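Local coordinates for TolA protein (PDB 1LR0), which is the periplasmic C-terminal domain of a Tol-Pal system protein, which probably aids outer membrane invagination during division and helps maintain outer membrane integrity, at residues 39-44 with 89-94; 60-65 with 103-108; 78-83 with 116-121; 95-100 with 107-112. One frame throughout, in Å; residues are numbered along the deposited sequence.

Contact 1 of 4, residues 39-44 with 89-94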
loop_
_atom_site.group_PDB
_atom_site.type_symbol
_atom_site.label_atom_id
_atom_site.label_comp_id
_atom_site.label_asym_id
_atom_site.label_seq_id
_atom_site.Cartn_x
_atom_site.Cartn_y
_atom_site.Cartn_z
ATOM N N SER A 39 -0.750 9.989 -4.049
ATOM C CA SER A 39 0.008 11.119 -4.553
ATOM C C SER A 39 -0.920 12.084 -5.293
ATOM O O SER A 39 -0.797 13.299 -5.222
ATOM C CB SER A 39 1.093 10.617 -5.545
ATOM O OG SER A 39 2.086 9.819 -4.892
ATOM N N GLN A 40 -1.856 11.549 -6.050
ATOM C CA GLN A 40 -2.755 12.387 -6.786
ATOM C C GLN A 40 -3.635 13.190 -5.912
ATOM O O GLN A 40 -3.950 14.349 -6.225
ATOM C CB GLN A 40 -3.710 11.507 -7.572
ATOM C CG GLN A 40 -3.210 11.132 -8.893
ATOM C CD GLN A 40 -3.889 9.860 -9.392
ATOM O OE1 GLN A 40 -3.209 9.067 -10.034
ATOM N NE2 GLN A 40 -5.207 9.686 -9.125
ATOM N N GLN A 41 -3.994 12.629 -4.791
ATOM C CA GLN A 41 -4.761 13.410 -3.866
ATOM C C GLN A 41 -4.020 14.427 -2.955
ATOM O O GLN A 41 -4.597 15.349 -2.361
ATOM C CB GLN A 41 -5.494 12.560 -2.896
ATOM C CG GLN A 41 -6.530 11.655 -3.602
ATOM C CD GLN A 41 -7.789 12.456 -4.127
ATOM O OE1 GLN A 41 -8.128 13.504 -3.608
ATOM N NE2 GLN A 41 -8.421 11.953 -5.122
ATOM N N TRP A 42 -2.735 14.225 -2.833
ATOM C CA TRP A 42 -1.966 14.957 -1.838
ATOM C C TRP A 42 -1.927 16.455 -2.091
ATOM O O TRP A 42 -1.644 16.934 -3.192
ATOM C CB TRP A 42 -0.526 14.385 -1.852
ATOM C CG TRP A 42 0.409 14.919 -0.825
ATOM C CD1 TRP A 42 0.262 14.848 0.546
ATOM C CD2 TRP A 42 1.716 15.481 -1.058
ATOM N NE1 TRP A 42 1.355 15.409 1.151
ATOM C CE2 TRP A 42 2.262 15.791 0.201
ATOM C CE3 TRP A 42 2.459 15.782 -2.207
ATOM C CZ2 TRP A 42 3.562 16.287 0.360
ATOM C CZ3 TRP A 42 3.735 16.322 -2.060
ATOM C CH2 TRP A 42 4.255 16.577 -0.790
ATOM N N ARG A 43 -2.115 17.175 -1.016
ATOM C CA ARG A 43 -2.030 18.651 -1.023
ATOM C C ARG A 43 -0.860 18.980 -0.117
ATOM O O ARG A 43 -0.901 18.790 1.128
ATOM C CB ARG A 43 -3.339 19.234 -0.441
ATOM C CG ARG A 43 -4.502 18.732 -1.278
ATOM C CD ARG A 43 -5.827 19.461 -1.098
ATOM N NE ARG A 43 -6.151 20.208 -2.322
ATOM C CZ ARG A 43 -6.398 19.648 -3.531
ATOM N NH1 ARG A 43 -6.389 18.317 -3.685
ATOM N NH2 ARG A 43 -6.657 20.433 -4.587
ATOM N N ARG A 44 0.259 19.344 -0.735
ATOM C CA ARG A 44 1.476 19.455 0.053
ATOM C C ARG A 44 1.464 20.617 1.009
ATOM O O ARG A 44 1.094 21.696 0.640
ATOM C CB ARG A 44 2.671 19.512 -0.844
ATOM C CG ARG A 44 2.737 20.735 -1.790
ATOM C CD ARG A 44 3.632 20.489 -2.963
ATOM N NE ARG A 44 3.019 19.509 -3.849
ATOM C CZ ARG A 44 3.587 18.958 -4.878
ATOM N NH1 ARG A 44 4.834 19.270 -5.236
ATOM N NH2 ARG A 44 2.898 18.094 -5.585
ATOM N N ARG A 89 -7.320 9.153 2.910
ATOM C CA ARG A 89 -8.837 9.170 3.038
ATOM C C ARG A 89 -9.499 9.705 1.746
ATOM O O ARG A 89 -10.549 9.222 1.261
ATOM C CB ARG A 89 -9.282 9.941 4.263
ATOM C CG ARG A 89 -8.725 9.523 5.562
ATOM C CD ARG A 89 -9.088 8.110 5.835
ATOM N NE ARG A 89 -10.556 7.924 5.884
ATOM C CZ ARG A 89 -11.287 8.005 6.976
ATOM N NH1 ARG A 89 -10.767 8.215 8.190
ATOM N NH2 ARG A 89 -12.567 7.826 6.826
ATOM N N ASN A 90 -8.895 10.698 1.117
ATOM C CA ASN A 90 -9.426 11.257 -0.037
ATOM C C ASN A 90 -9.414 10.342 -1.267
ATOM O O ASN A 90 -10.118 10.596 -2.251
ATOM C CB ASN A 90 -8.718 12.564 -0.271
ATOM C CG ASN A 90 -9.219 13.667 0.597
ATOM O OD1 ASN A 90 -10.366 13.671 1.002
ATOM N ND2 ASN A 90 -8.352 14.636 0.868
ATOM N N VAL A 91 -8.611 9.296 -1.253
ATOM C CA VAL A 91 -8.608 8.411 -2.368
ATOM C C VAL A 91 -9.950 7.707 -2.417
ATOM O O VAL A 91 -10.434 7.406 -3.504
ATOM C CB VAL A 91 -7.559 7.366 -2.204
ATOM C CG1 VAL A 91 -7.743 6.238 -3.090
ATOM C CG2 VAL A 91 -6.136 7.964 -2.329
ATOM N N GLY A 92 -10.525 7.460 -1.237
ATOM C CA GLY A 92 -11.912 6.981 -1.132
ATOM C C GLY A 92 -12.062 5.461 -1.198
ATOM O O GLY A 92 -12.452 4.796 -0.273
ATOM N N ARG A 93 -11.608 4.943 -2.323
ATOM C CA ARG A 93 -11.689 3.514 -2.678
ATOM C C ARG A 93 -10.666 3.019 -3.668
ATOM O O ARG A 93 -10.357 3.692 -4.618
ATOM C CB ARG A 93 -13.082 3.163 -3.226
ATOM C CG ARG A 93 -13.592 4.014 -4.397
ATOM C CD ARG A 93 -15.064 3.762 -4.784
ATOM N NE ARG A 93 -15.360 2.420 -5.170
ATOM C CZ ARG A 93 -15.372 2.006 -6.414
ATOM N NH1 ARG A 93 -15.077 2.827 -7.376
ATOM N NH2 ARG A 93 -15.726 0.782 -6.708
ATOM N N ILE A 94 -10.310 1.772 -3.519
ATOM C CA ILE A 94 -9.388 1.103 -4.397
ATOM C C ILE A 94 -10.017 -0.223 -4.805
ATOM O O ILE A 94 -9.576 -1.242 -4.223
ATOM C CB ILE A 94 -7.994 0.922 -3.676
ATOM C CG1 ILE A 94 -7.540 2.300 -3.175
ATOM C CG2 ILE A 94 -7.039 0.443 -4.687
ATOM C CD1 ILE A 94 -6.168 2.315 -2.522
HETATM O O HOH W 1 -5.684 15.471 0.333
#
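Gln41 and Asn90, whose CA atoms stand 6.4 Å apart, meet where two helices run out: 39-44 carries the end of the long helix 4-41, which leaves helical angles at Trp42, and 89-94 carries the end of helix 78-91. There the chain turns at Gly92 with positive phi (88°), a value that glycine adopts readily. The Gln41 side chain does most of the touching. Its CG lies beside the backbone N and the chain bends again at chi2 (-73°), folding the amide back against the last turn of the other helix instead of sending it straight out. OE1 comes to 3.5 Å from Asn90 CB, and CD lies as close, 3.5 Å, to Asn90 O. The planes of the two side-chain amides are turned 53° from each other. Lower on the same side chain, the methylene CG of Gln41 rests 3.9 Å from the methyl CG2 of Val91, which itself packs on Leu37 and Val38 of the long helix. The polar link is a water: it donates to Gln41 O at 2.9 Å and accepts from Asn90 ND2 at 2.8 Å. Glutamine suits this surface junction because its methylenes can serve a valine while its amide lies along the backbone and CB of Asn90; the water lets a backbone carbonyl at the helix end and a side-chain amide share one partner without touching directly.

Contact 2 of 4, residues 60-65 with 103-108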
loop_
_atom_site.group_PDB
_atom_site.type_symbol
_atom_site.label_atom_id
_atom_site.label_comp_id
_atom_site.label_asym_id
_atom_site.label_seq_id
_atom_site.Cartn_x
_atom_site.Cartn_y
_atom_site.Cartn_z
HETATM N N MSE A 60 -8.987 -0.940 5.011
HETATM C CA MSE A 60 -9.863 -1.165 3.891
HETATM C C MSE A 60 -10.849 -2.321 4.091
HETATM O O MSE A 60 -10.596 -3.248 4.851
HETATM C CB MSE A 60 -9.095 -1.443 2.591
HETATM C CG MSE A 60 -8.426 -0.173 2.041
HETATM SE SE MSE A 60 -7.457 -0.468 0.428
HETATM C CE MSE A 60 -5.753 -0.976 1.427
ATOM N N LEU A 61 -11.938 -2.259 3.331
ATOM C CA LEU A 61 -12.856 -3.400 3.191
ATOM C C LEU A 61 -12.497 -4.120 1.973
ATOM O O LEU A 61 -11.922 -3.552 1.053
ATOM C CB LEU A 61 -14.296 -2.892 3.009
ATOM C CG LEU A 61 -14.810 -2.104 4.188
ATOM C CD1 LEU A 61 -16.264 -1.491 3.999
ATOM C CD2 LEU A 61 -14.710 -2.957 5.455
ATOM N N PRO A 62 -12.913 -5.377 1.856
ATOM C CA PRO A 62 -12.612 -6.146 0.663
ATOM C C PRO A 62 -13.098 -5.503 -0.618
ATOM O O PRO A 62 -12.532 -5.803 -1.673
ATOM C CB PRO A 62 -13.391 -7.433 0.892
ATOM C CG PRO A 62 -13.527 -7.496 2.313
ATOM C CD PRO A 62 -13.658 -6.143 2.860
ATOM N N ASP A 63 -14.133 -4.677 -0.600
ATOM C CA ASP A 63 -14.541 -4.054 -1.857
ATOM C C ASP A 63 -13.622 -2.852 -2.257
ATOM O O ASP A 63 -13.839 -2.239 -3.355
ATOM C CB ASP A 63 -16.013 -3.620 -1.882
ATOM C CG ASP A 63 -16.311 -2.530 -0.927
ATOM O OD1 ASP A 63 -15.354 -1.940 -0.306
ATOM O OD2 ASP A 63 -17.510 -2.175 -0.720
ATOM N N GLY A 64 -12.640 -2.549 -1.386
ATOM C CA GLY A 64 -11.662 -1.478 -1.654
ATOM C C GLY A 64 -11.930 -0.161 -1.001
ATOM O O GLY A 64 -11.085 0.724 -1.077
ATOM N N THR A 65 -13.083 -0.021 -0.316
ATOM C CA THR A 65 -13.365 1.179 0.411
ATOM C C THR A 65 -12.397 1.367 1.548
ATOM O O THR A 65 -12.176 0.464 2.360
ATOM C CB THR A 65 -14.795 1.131 1.017
ATOM O OG1 THR A 65 -15.709 0.883 -0.039
ATOM C CG2 THR A 65 -15.171 2.419 1.550
ATOM N N ALA A 103 -8.505 -14.442 1.172
ATOM C CA ALA A 103 -7.603 -14.680 2.276
ATOM C C ALA A 103 -6.391 -13.797 2.109
ATOM O O ALA A 103 -5.772 -13.440 3.065
ATOM C CB ALA A 103 -7.153 -16.110 2.315
ATOM N N THR A 104 -6.017 -13.543 0.883
ATOM C CA THR A 104 -4.869 -12.675 0.646
ATOM C C THR A 104 -5.219 -11.246 1.076
ATOM O O THR A 104 -4.463 -10.595 1.798
ATOM C CB THR A 104 -4.476 -12.723 -0.805
ATOM O OG1 THR A 104 -4.202 -14.074 -1.181
ATOM C CG2 THR A 104 -3.130 -12.001 -1.016
ATOM N N PHE A 105 -6.379 -10.761 0.661
ATOM C CA PHE A 105 -6.867 -9.483 1.186
ATOM C C PHE A 105 -6.778 -9.348 2.666
ATOM O O PHE A 105 -6.145 -8.409 3.223
ATOM C CB PHE A 105 -8.300 -9.184 0.824
ATOM C CG PHE A 105 -8.745 -7.805 1.308
ATOM C CD1 PHE A 105 -8.307 -6.667 0.647
ATOM C CD2 PHE A 105 -9.478 -7.663 2.477
ATOM C CE1 PHE A 105 -8.651 -5.401 1.111
ATOM C CE2 PHE A 105 -9.862 -6.416 2.959
ATOM C CZ PHE A 105 -9.436 -5.269 2.289
ATOM N N ASP A 106 -7.391 -10.295 3.347
ATOM C CA ASP A 106 -7.463 -10.235 4.767
ATOM C C ASP A 106 -6.074 -10.243 5.404
ATOM O O ASP A 106 -5.861 -9.658 6.466
ATOM C CB ASP A 106 -8.246 -11.439 5.318
ATOM C CG ASP A 106 -9.791 -11.293 5.203
ATOM O OD1 ASP A 106 -10.355 -10.166 5.079
ATOM O OD2 ASP A 106 -10.532 -12.311 5.297
ATOM N N SER A 107 -5.145 -10.917 4.769
ATOM C CA SER A 107 -3.870 -11.087 5.396
ATOM C C SER A 107 -3.027 -9.806 5.198
ATOM O O SER A 107 -2.321 -9.415 6.086
ATOM C CB SER A 107 -3.147 -12.233 4.734
ATOM O OG SER A 107 -1.750 -12.124 4.998
ATOM N N LEU A 108 -3.142 -9.223 4.016
ATOM C CA LEU A 108 -2.254 -8.181 3.611
ATOM C C LEU A 108 -2.786 -6.772 3.461
ATOM O O LEU A 108 -1.984 -5.813 3.571
ATOM C CB LEU A 108 -1.698 -8.567 2.283
ATOM C CG LEU A 108 -0.595 -9.628 2.455
ATOM C CD1 LEU A 108 -0.159 -10.127 1.114
ATOM C CD2 LEU A 108 0.625 -9.080 3.214
#
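Phe105 is met by the backbone of a tight turn more than by side chains: its ring tip CZ lies 3.3 Å from Leu61 O, and its CE2 is 3.4 Å from Pro62 N. Over one face sits Pro62 CA, 3.7 Å from the ring centroid and 17° off the normal, a CH-pi contact made by a main-chain carbon. At the ring edge, near the plane, is Met60 O, while the CB of the same selenomethionine packs 3.9 Å from Phe105 CZ. Leu61 O approaches obliquely. What sends the ring out this far is its first torsion: CG is trans to the backbone N (chi1 -176°), and the phenyl projects from helix 102-108 straight at the turn. The turn is a type I beta turn, Leu61 to Gly64, closing the hairpin between strands 54-60 and 66-73 of the antiparallel sheet in this TonB-like C-terminal domain. Proline's restricted phi suits the second position of a type I turn, and Gly64 takes the positive phi that follows. Asp63 adds an Asx turn, its OD1 accepting from Thr65 N and, on the same face of the carboxylate, from Thr65 OG1 at 2.9 Å. On the helix side, Asp106 OD1 forms a salt bridge with Arg110, whose side chain also touches both Pro62 and Phe105.

Contact 3 of 4, residues 78-83 with 116-121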
loop_
_atom_site.group_PDB
_atom_site.type_symbol
_atom_site.label_atom_id
_atom_site.label_comp_id
_atom_site.label_asym_id
_atom_site.label_seq_id
_atom_site.Cartn_x
_atom_site.Cartn_y
_atom_site.Cartn_z
ATOM N N LYS A 78 4.272 17.352 11.892
ATOM C CA LYS A 78 2.853 17.020 11.987
ATOM C C LYS A 78 2.010 17.439 10.752
ATOM O O LYS A 78 1.150 16.750 10.357
ATOM C CB LYS A 78 2.319 17.619 13.279
ATOM C CG LYS A 78 0.828 17.382 13.478
ATOM C CD LYS A 78 0.382 17.619 14.938
ATOM C CE LYS A 78 -1.148 17.712 15.068
ATOM N NZ LYS A 78 -1.466 18.252 16.444
ATOM N N PRO A 79 2.261 18.590 10.127
ATOM C CA PRO A 79 1.517 18.911 8.923
ATOM C C PRO A 79 1.752 17.933 7.763
ATOM O O PRO A 79 0.808 17.587 7.030
ATOM C CB PRO A 79 1.953 20.335 8.587
ATOM C CG PRO A 79 2.554 20.856 9.907
ATOM C CD PRO A 79 3.099 19.693 10.580
ATOM N N PHE A 80 2.983 17.482 7.551
ATOM C CA PHE A 80 3.166 16.430 6.529
ATOM C C PHE A 80 2.448 15.182 6.896
ATOM O O PHE A 80 1.734 14.619 6.088
ATOM C CB PHE A 80 4.684 16.111 6.283
ATOM C CG PHE A 80 4.872 15.000 5.363
ATOM C CD1 PHE A 80 5.658 13.896 5.730
ATOM C CD2 PHE A 80 4.222 15.019 4.144
ATOM C CE1 PHE A 80 5.768 12.857 4.916
ATOM C CE2 PHE A 80 4.362 13.982 3.281
ATOM C CZ PHE A 80 5.141 12.833 3.670
ATOM N N ASP A 81 2.570 14.753 8.153
ATOM C CA ASP A 81 1.822 13.596 8.582
ATOM C C ASP A 81 0.304 13.716 8.286
ATOM O O ASP A 81 -0.330 12.808 7.771
ATOM C CB ASP A 81 1.952 13.371 10.087
ATOM C CG ASP A 81 3.317 12.886 10.528
ATOM O OD1 ASP A 81 3.436 12.799 11.765
ATOM O OD2 ASP A 81 4.297 12.621 9.774
ATOM N N SER A 82 -0.265 14.844 8.679
ATOM C CA SER A 82 -1.680 15.045 8.497
ATOM C C SER A 82 -2.004 15.083 7.010
ATOM O O SER A 82 -3.054 14.567 6.591
ATOM C CB SER A 82 -2.095 16.374 9.112
ATOM O OG SER A 82 -1.987 16.295 10.511
ATOM N N SER A 83 -1.131 15.655 6.207
ATOM C CA SER A 83 -1.390 15.712 4.741
ATOM C C SER A 83 -1.392 14.336 4.078
ATOM O O SER A 83 -2.131 14.085 3.136
ATOM C CB SER A 83 -0.343 16.624 4.061
ATOM O OG SER A 83 0.942 15.978 3.923
ATOM N N PHE A 116 5.034 6.819 3.151
ATOM C CA PHE A 116 4.980 7.910 2.190
ATOM C C PHE A 116 6.075 8.923 2.364
ATOM O O PHE A 116 6.382 9.280 3.512
ATOM C CB PHE A 116 3.628 8.643 2.321
ATOM C CG PHE A 116 2.450 7.733 1.997
ATOM C CD1 PHE A 116 2.212 7.339 0.707
ATOM C CD2 PHE A 116 1.593 7.272 2.977
ATOM C CE1 PHE A 116 1.118 6.542 0.385
ATOM C CE2 PHE A 116 0.544 6.439 2.626
ATOM C CZ PHE A 116 0.304 6.114 1.330
ATOM N N LYS A 117 6.618 9.456 1.269
ATOM C CA LYS A 117 7.663 10.498 1.271
ATOM C C LYS A 117 7.178 11.654 0.411
ATOM O O LYS A 117 6.598 11.449 -0.685
ATOM C CB LYS A 117 8.983 9.965 0.671
ATOM C CG LYS A 117 9.465 8.704 1.278
ATOM C CD LYS A 117 10.759 8.180 0.621
ATOM C CE LYS A 117 11.286 6.788 1.161
ATOM N NZ LYS A 117 12.634 6.547 0.408
ATOM N N PRO A 118 7.457 12.868 0.800
ATOM C CA PRO A 118 7.024 14.023 -0.009
ATOM C C PRO A 118 7.542 13.936 -1.416
ATOM O O PRO A 118 6.816 14.324 -2.311
ATOM C CB PRO A 118 7.690 15.213 0.694
ATOM C CG PRO A 118 7.744 14.828 2.125
ATOM C CD PRO A 118 8.166 13.308 2.018
ATOM N N GLU A 119 8.794 13.495 -1.606
ATOM C CA GLU A 119 9.336 13.528 -2.942
ATOM C C GLU A 119 8.639 12.477 -3.848
ATOM O O GLU A 119 8.437 12.703 -5.034
ATOM C CB GLU A 119 10.855 13.323 -2.927
ATOM C CG GLU A 119 11.280 12.116 -2.191
ATOM C CD GLU A 119 11.619 12.362 -0.690
ATOM O OE1 GLU A 119 10.885 13.069 0.041
ATOM O OE2 GLU A 119 12.642 11.851 -0.228
ATOM N N ASP A 120 8.237 11.336 -3.284
ATOM C CA ASP A 120 7.550 10.357 -4.067
ATOM C C ASP A 120 6.103 10.742 -4.333
ATOM O O ASP A 120 5.515 10.494 -5.395
ATOM C CB ASP A 120 7.657 9.041 -3.360
ATOM C CG ASP A 120 9.020 8.368 -3.589
ATOM O OD1 ASP A 120 9.703 8.669 -4.636
ATOM O OD2 ASP A 120 9.469 7.542 -2.769
ATOM N N LEU A 121 5.470 11.343 -3.349
ATOM C CA LEU A 121 4.150 11.885 -3.595
ATOM C C LEU A 121 4.161 12.978 -4.682
ATOM O O LEU A 121 3.291 13.045 -5.547
ATOM C CB LEU A 121 3.600 12.478 -2.303
ATOM C CG LEU A 121 3.251 11.447 -1.207
ATOM C CD1 LEU A 121 3.089 12.143 0.155
ATOM C CD2 LEU A 121 2.074 10.556 -1.442
#
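Phe80 and Pro118 form a CH-pi contact: Pro118 CG stands over one face of the phenyl ring, 3.8 Å from its centroid and displaced toward the rim. With CG trans to the backbone N (chi1 175°), Phe80 carries its ring away from helix 78-91 toward the proline. Proline is apt at the first turn of helix 118-123, where its lack of an N-H costs no helix bond and its ring offers C-H groups to the aromatic face. The remaining apolar contacts fall round the ring's far end. Phe80 CZ is 3.5 Å from Pro118 CD, and Leu121 CD1 meets CE2 at the edge, 3.8 Å away. The carbonyl O of Phe116 lies at the ring edge, near its plane, 3.8 Å from Phe80 CZ. Within the helix, Ser83 OG donates to Phe80 O at 2.7 Å, on a lone pair in the carbonyl plane. The same hydroxyl oxygen accepts from Trp42 NE1. Phe80 thus joins helix 78-91 to strand 111-116 and helix 118-123, with Val54 of strand 54-60 also against it, while Phe116 and Leu121 reach on to helix 4-41.

Contact 4 of 4, residues 95-100 with 107-112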
loop_
_atom_site.group_PDB
_atom_site.type_symbol
_atom_site.label_atom_id
_atom_site.label_comp_id
_atom_site.label_asym_id
_atom_site.label_seq_id
_atom_site.Cartn_x
_atom_site.Cartn_y
_atom_site.Cartn_z
ATOM N N PRO A 95 -11.027 -0.212 -5.711
ATOM C CA PRO A 95 -11.777 -1.450 -6.103
ATOM C C PRO A 95 -10.865 -2.536 -6.730
ATOM O O PRO A 95 -11.163 -3.731 -6.858
ATOM C CB PRO A 95 -12.822 -0.917 -7.080
ATOM C CG PRO A 95 -12.324 0.490 -7.463
ATOM C CD PRO A 95 -11.582 1.020 -6.295
ATOM N N GLU A 96 -9.687 -2.076 -7.149
ATOM C CA GLU A 96 -8.625 -2.961 -7.594
ATOM C C GLU A 96 -8.366 -4.002 -6.551
ATOM O O GLU A 96 -7.983 -5.154 -6.885
ATOM C CB GLU A 96 -7.319 -2.195 -7.988
ATOM C CG GLU A 96 -7.480 -1.272 -9.190
ATOM C CD GLU A 96 -8.087 0.132 -8.911
ATOM O OE1 GLU A 96 -8.582 0.398 -7.793
ATOM O OE2 GLU A 96 -8.041 0.972 -9.831
HETATM N N MSE A 97 -8.654 -3.737 -5.271
HETATM C CA MSE A 97 -8.400 -4.744 -4.328
HETATM C C MSE A 97 -9.272 -5.943 -4.552
HETATM O O MSE A 97 -8.971 -7.002 -4.041
HETATM C CB MSE A 97 -8.639 -4.276 -2.939
HETATM C CG MSE A 97 -7.783 -3.147 -2.545
HETATM SE SE MSE A 97 -5.919 -3.892 -2.163
HETATM C CE MSE A 97 -4.880 -2.155 -2.604
ATOM N N GLN A 98 -10.323 -5.810 -5.337
ATOM C CA GLN A 98 -11.267 -6.931 -5.437
ATOM C C GLN A 98 -10.662 -8.058 -6.237
ATOM O O GLN A 98 -11.250 -9.107 -6.355
ATOM C CB GLN A 98 -12.563 -6.502 -6.084
ATOM C CG GLN A 98 -13.457 -5.575 -5.233
ATOM C CD GLN A 98 -14.588 -4.980 -6.021
ATOM O OE1 GLN A 98 -15.085 -5.597 -6.963
ATOM N NE2 GLN A 98 -15.012 -3.778 -5.643
ATOM N N GLN A 99 -9.489 -7.853 -6.798
ATOM C CA GLN A 99 -8.794 -8.860 -7.584
ATOM C C GLN A 99 -8.073 -9.883 -6.748
ATOM O O GLN A 99 -7.630 -10.918 -7.254
ATOM C CB GLN A 99 -7.767 -8.151 -8.403
ATOM C CG GLN A 99 -8.467 -7.148 -9.384
ATOM C CD GLN A 99 -7.485 -6.344 -10.275
ATOM O OE1 GLN A 99 -7.921 -5.557 -11.163
ATOM N NE2 GLN A 99 -6.172 -6.527 -10.031
ATOM N N LEU A 100 -7.967 -9.614 -5.465
ATOM C CA LEU A 100 -7.331 -10.527 -4.567
ATOM C C LEU A 100 -8.332 -11.591 -4.064
ATOM O O LEU A 100 -9.452 -11.266 -3.751
ATOM C CB LEU A 100 -6.852 -9.782 -3.342
ATOM C CG LEU A 100 -5.785 -8.719 -3.601
ATOM C CD1 LEU A 100 -5.502 -8.063 -2.351
ATOM C CD2 LEU A 100 -4.549 -9.415 -4.102
ATOM N N SER A 107 -5.145 -10.917 4.769
ATOM C CA SER A 107 -3.870 -11.087 5.396
ATOM C C SER A 107 -3.027 -9.806 5.198
ATOM O O SER A 107 -2.321 -9.415 6.086
ATOM C CB SER A 107 -3.147 -12.233 4.734
ATOM O OG SER A 107 -1.750 -12.124 4.998
ATOM N N LEU A 108 -3.142 -9.223 4.016
ATOM C CA LEU A 108 -2.254 -8.181 3.611
ATOM C C LEU A 108 -2.786 -6.772 3.461
ATOM O O LEU A 108 -1.984 -5.813 3.571
ATOM C CB LEU A 108 -1.698 -8.567 2.283
ATOM C CG LEU A 108 -0.595 -9.628 2.455
ATOM C CD1 LEU A 108 -0.159 -10.127 1.114
ATOM C CD2 LEU A 108 0.625 -9.080 3.214
ATOM N N TYR A 109 -4.073 -6.635 3.169
ATOM C CA TYR A 109 -4.608 -5.332 2.732
ATOM C C TYR A 109 -5.727 -4.820 3.510
ATOM O O TYR A 109 -6.053 -3.632 3.415
ATOM C CB TYR A 109 -4.961 -5.298 1.258
ATOM C CG TYR A 109 -3.710 -5.201 0.394
ATOM C CD1 TYR A 109 -3.064 -6.346 -0.107
ATOM C CD2 TYR A 109 -3.104 -3.983 0.158
ATOM C CE1 TYR A 109 -1.951 -6.247 -0.911
ATOM C CE2 TYR A 109 -1.902 -3.903 -0.604
ATOM C CZ TYR A 109 -1.337 -5.038 -1.116
ATOM O OH TYR A 109 -0.161 -5.004 -1.902
ATOM N N ARG A 110 -6.324 -5.660 4.352
ATOM C CA ARG A 110 -7.283 -5.140 5.279
ATOM C C ARG A 110 -6.733 -4.095 6.228
ATOM O O ARG A 110 -7.423 -3.085 6.594
ATOM C CB ARG A 110 -7.975 -6.299 6.046
ATOM C CG ARG A 110 -9.195 -5.846 6.796
ATOM C CD ARG A 110 -9.981 -6.997 7.482
ATOM N NE ARG A 110 -10.660 -7.930 6.566
ATOM C CZ ARG A 110 -11.958 -7.817 6.152
ATOM N NH1 ARG A 110 -12.703 -6.792 6.501
ATOM N NH2 ARG A 110 -12.503 -8.733 5.368
ATOM N N GLN A 111 -5.496 -4.278 6.671
ATOM C CA GLN A 111 -4.843 -3.278 7.461
ATOM C C GLN A 111 -3.465 -3.287 6.821
ATOM O O GLN A 111 -2.853 -4.336 6.740
ATOM C CB GLN A 111 -4.730 -3.668 8.922
ATOM C CG GLN A 111 -5.941 -3.340 9.818
ATOM C CD GLN A 111 -5.494 -3.159 11.271
ATOM O OE1 GLN A 111 -6.088 -2.397 11.994
ATOM N NE2 GLN A 111 -4.410 -3.844 11.671
ATOM N N ARG A 112 -3.024 -2.190 6.234
ATOM C CA ARG A 112 -1.717 -2.207 5.548
ATOM C C ARG A 112 -0.930 -0.938 5.909
ATOM O O ARG A 112 -1.521 0.159 5.835
ATOM C CB ARG A 112 -1.795 -2.273 4.029
ATOM C CG ARG A 112 -0.433 -2.779 3.408
ATOM C CD ARG A 112 -0.446 -3.359 2.052
ATOM N NE ARG A 112 0.876 -3.608 1.458
ATOM C CZ ARG A 112 1.622 -4.684 1.667
ATOM N NH1 ARG A 112 1.174 -5.671 2.420
ATOM N NH2 ARG A 112 2.802 -4.786 1.054
#
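A bend at chi2 (-76°) swings the selenium of Met97 round toward Tyr109, whose own CG lies opposite its carbonyl carbon (chi1 -75°), and the two side chains cross at about a right angle. Met97 is a selenomethionine, used in place of methionine in this derivative. Its SE lies 3.6 Å from Tyr109 CG and 4.0 Å from the ring centroid, 31° off the ring normal: a Met-aromatic contact of oblique approach. The methyl CE carries on along the ring's side, 3.8 Å from CD2. Leu100 touches the other side of the ring base, its CD1 3.7 Å from Tyr109 CD1. The two residues lie three apart, Met97 in the 3-10 segment 95-99 and Leu100 just after it, and Leu100 N bonds Met97 O, so the tight turn points both side chains at the tyrosine. Tyr109 in turn is the first residue to leave helix 102-108, ahead of strand 111-116. Its hydroxyl is hydrogen-bonded to Asp31 of the long helix and lies over a face of the Arg112 guanidinium, which makes a salt bridge to that same aspartate. Tyrosine therefore does two jobs: the base of its ring packs against a polarisable selenoether (a thioether in the natural protein) and a leucine methyl, whereas its far end, buried with the rest of the residue, has its polar atom satisfied beside a charged pair.

Contacts 3 and 4 are buried, contact 2 partly so, and contact 1 lies at the surface, which matches its chemistry: two amide side chains, a bridging water and a little aliphatic packing, against aromatic rings in the other three. Contacts 2 and 4, centres about 3 Å apart, share Ser107 and Leu108 and both use helix 102-108; Gln98 also bonds Asp63 O between them. Contacts 1 and 3 share helix 78-91, at its end and its start, and adjoin through Trp42. Contacts 2 and 3 lie on opposite sides of the chain's centre, each putting a phenylalanine from a helix against a proline. A backbone hydrogen bond from Ile94 N to Gly64 O joins contact 1 to contact 2.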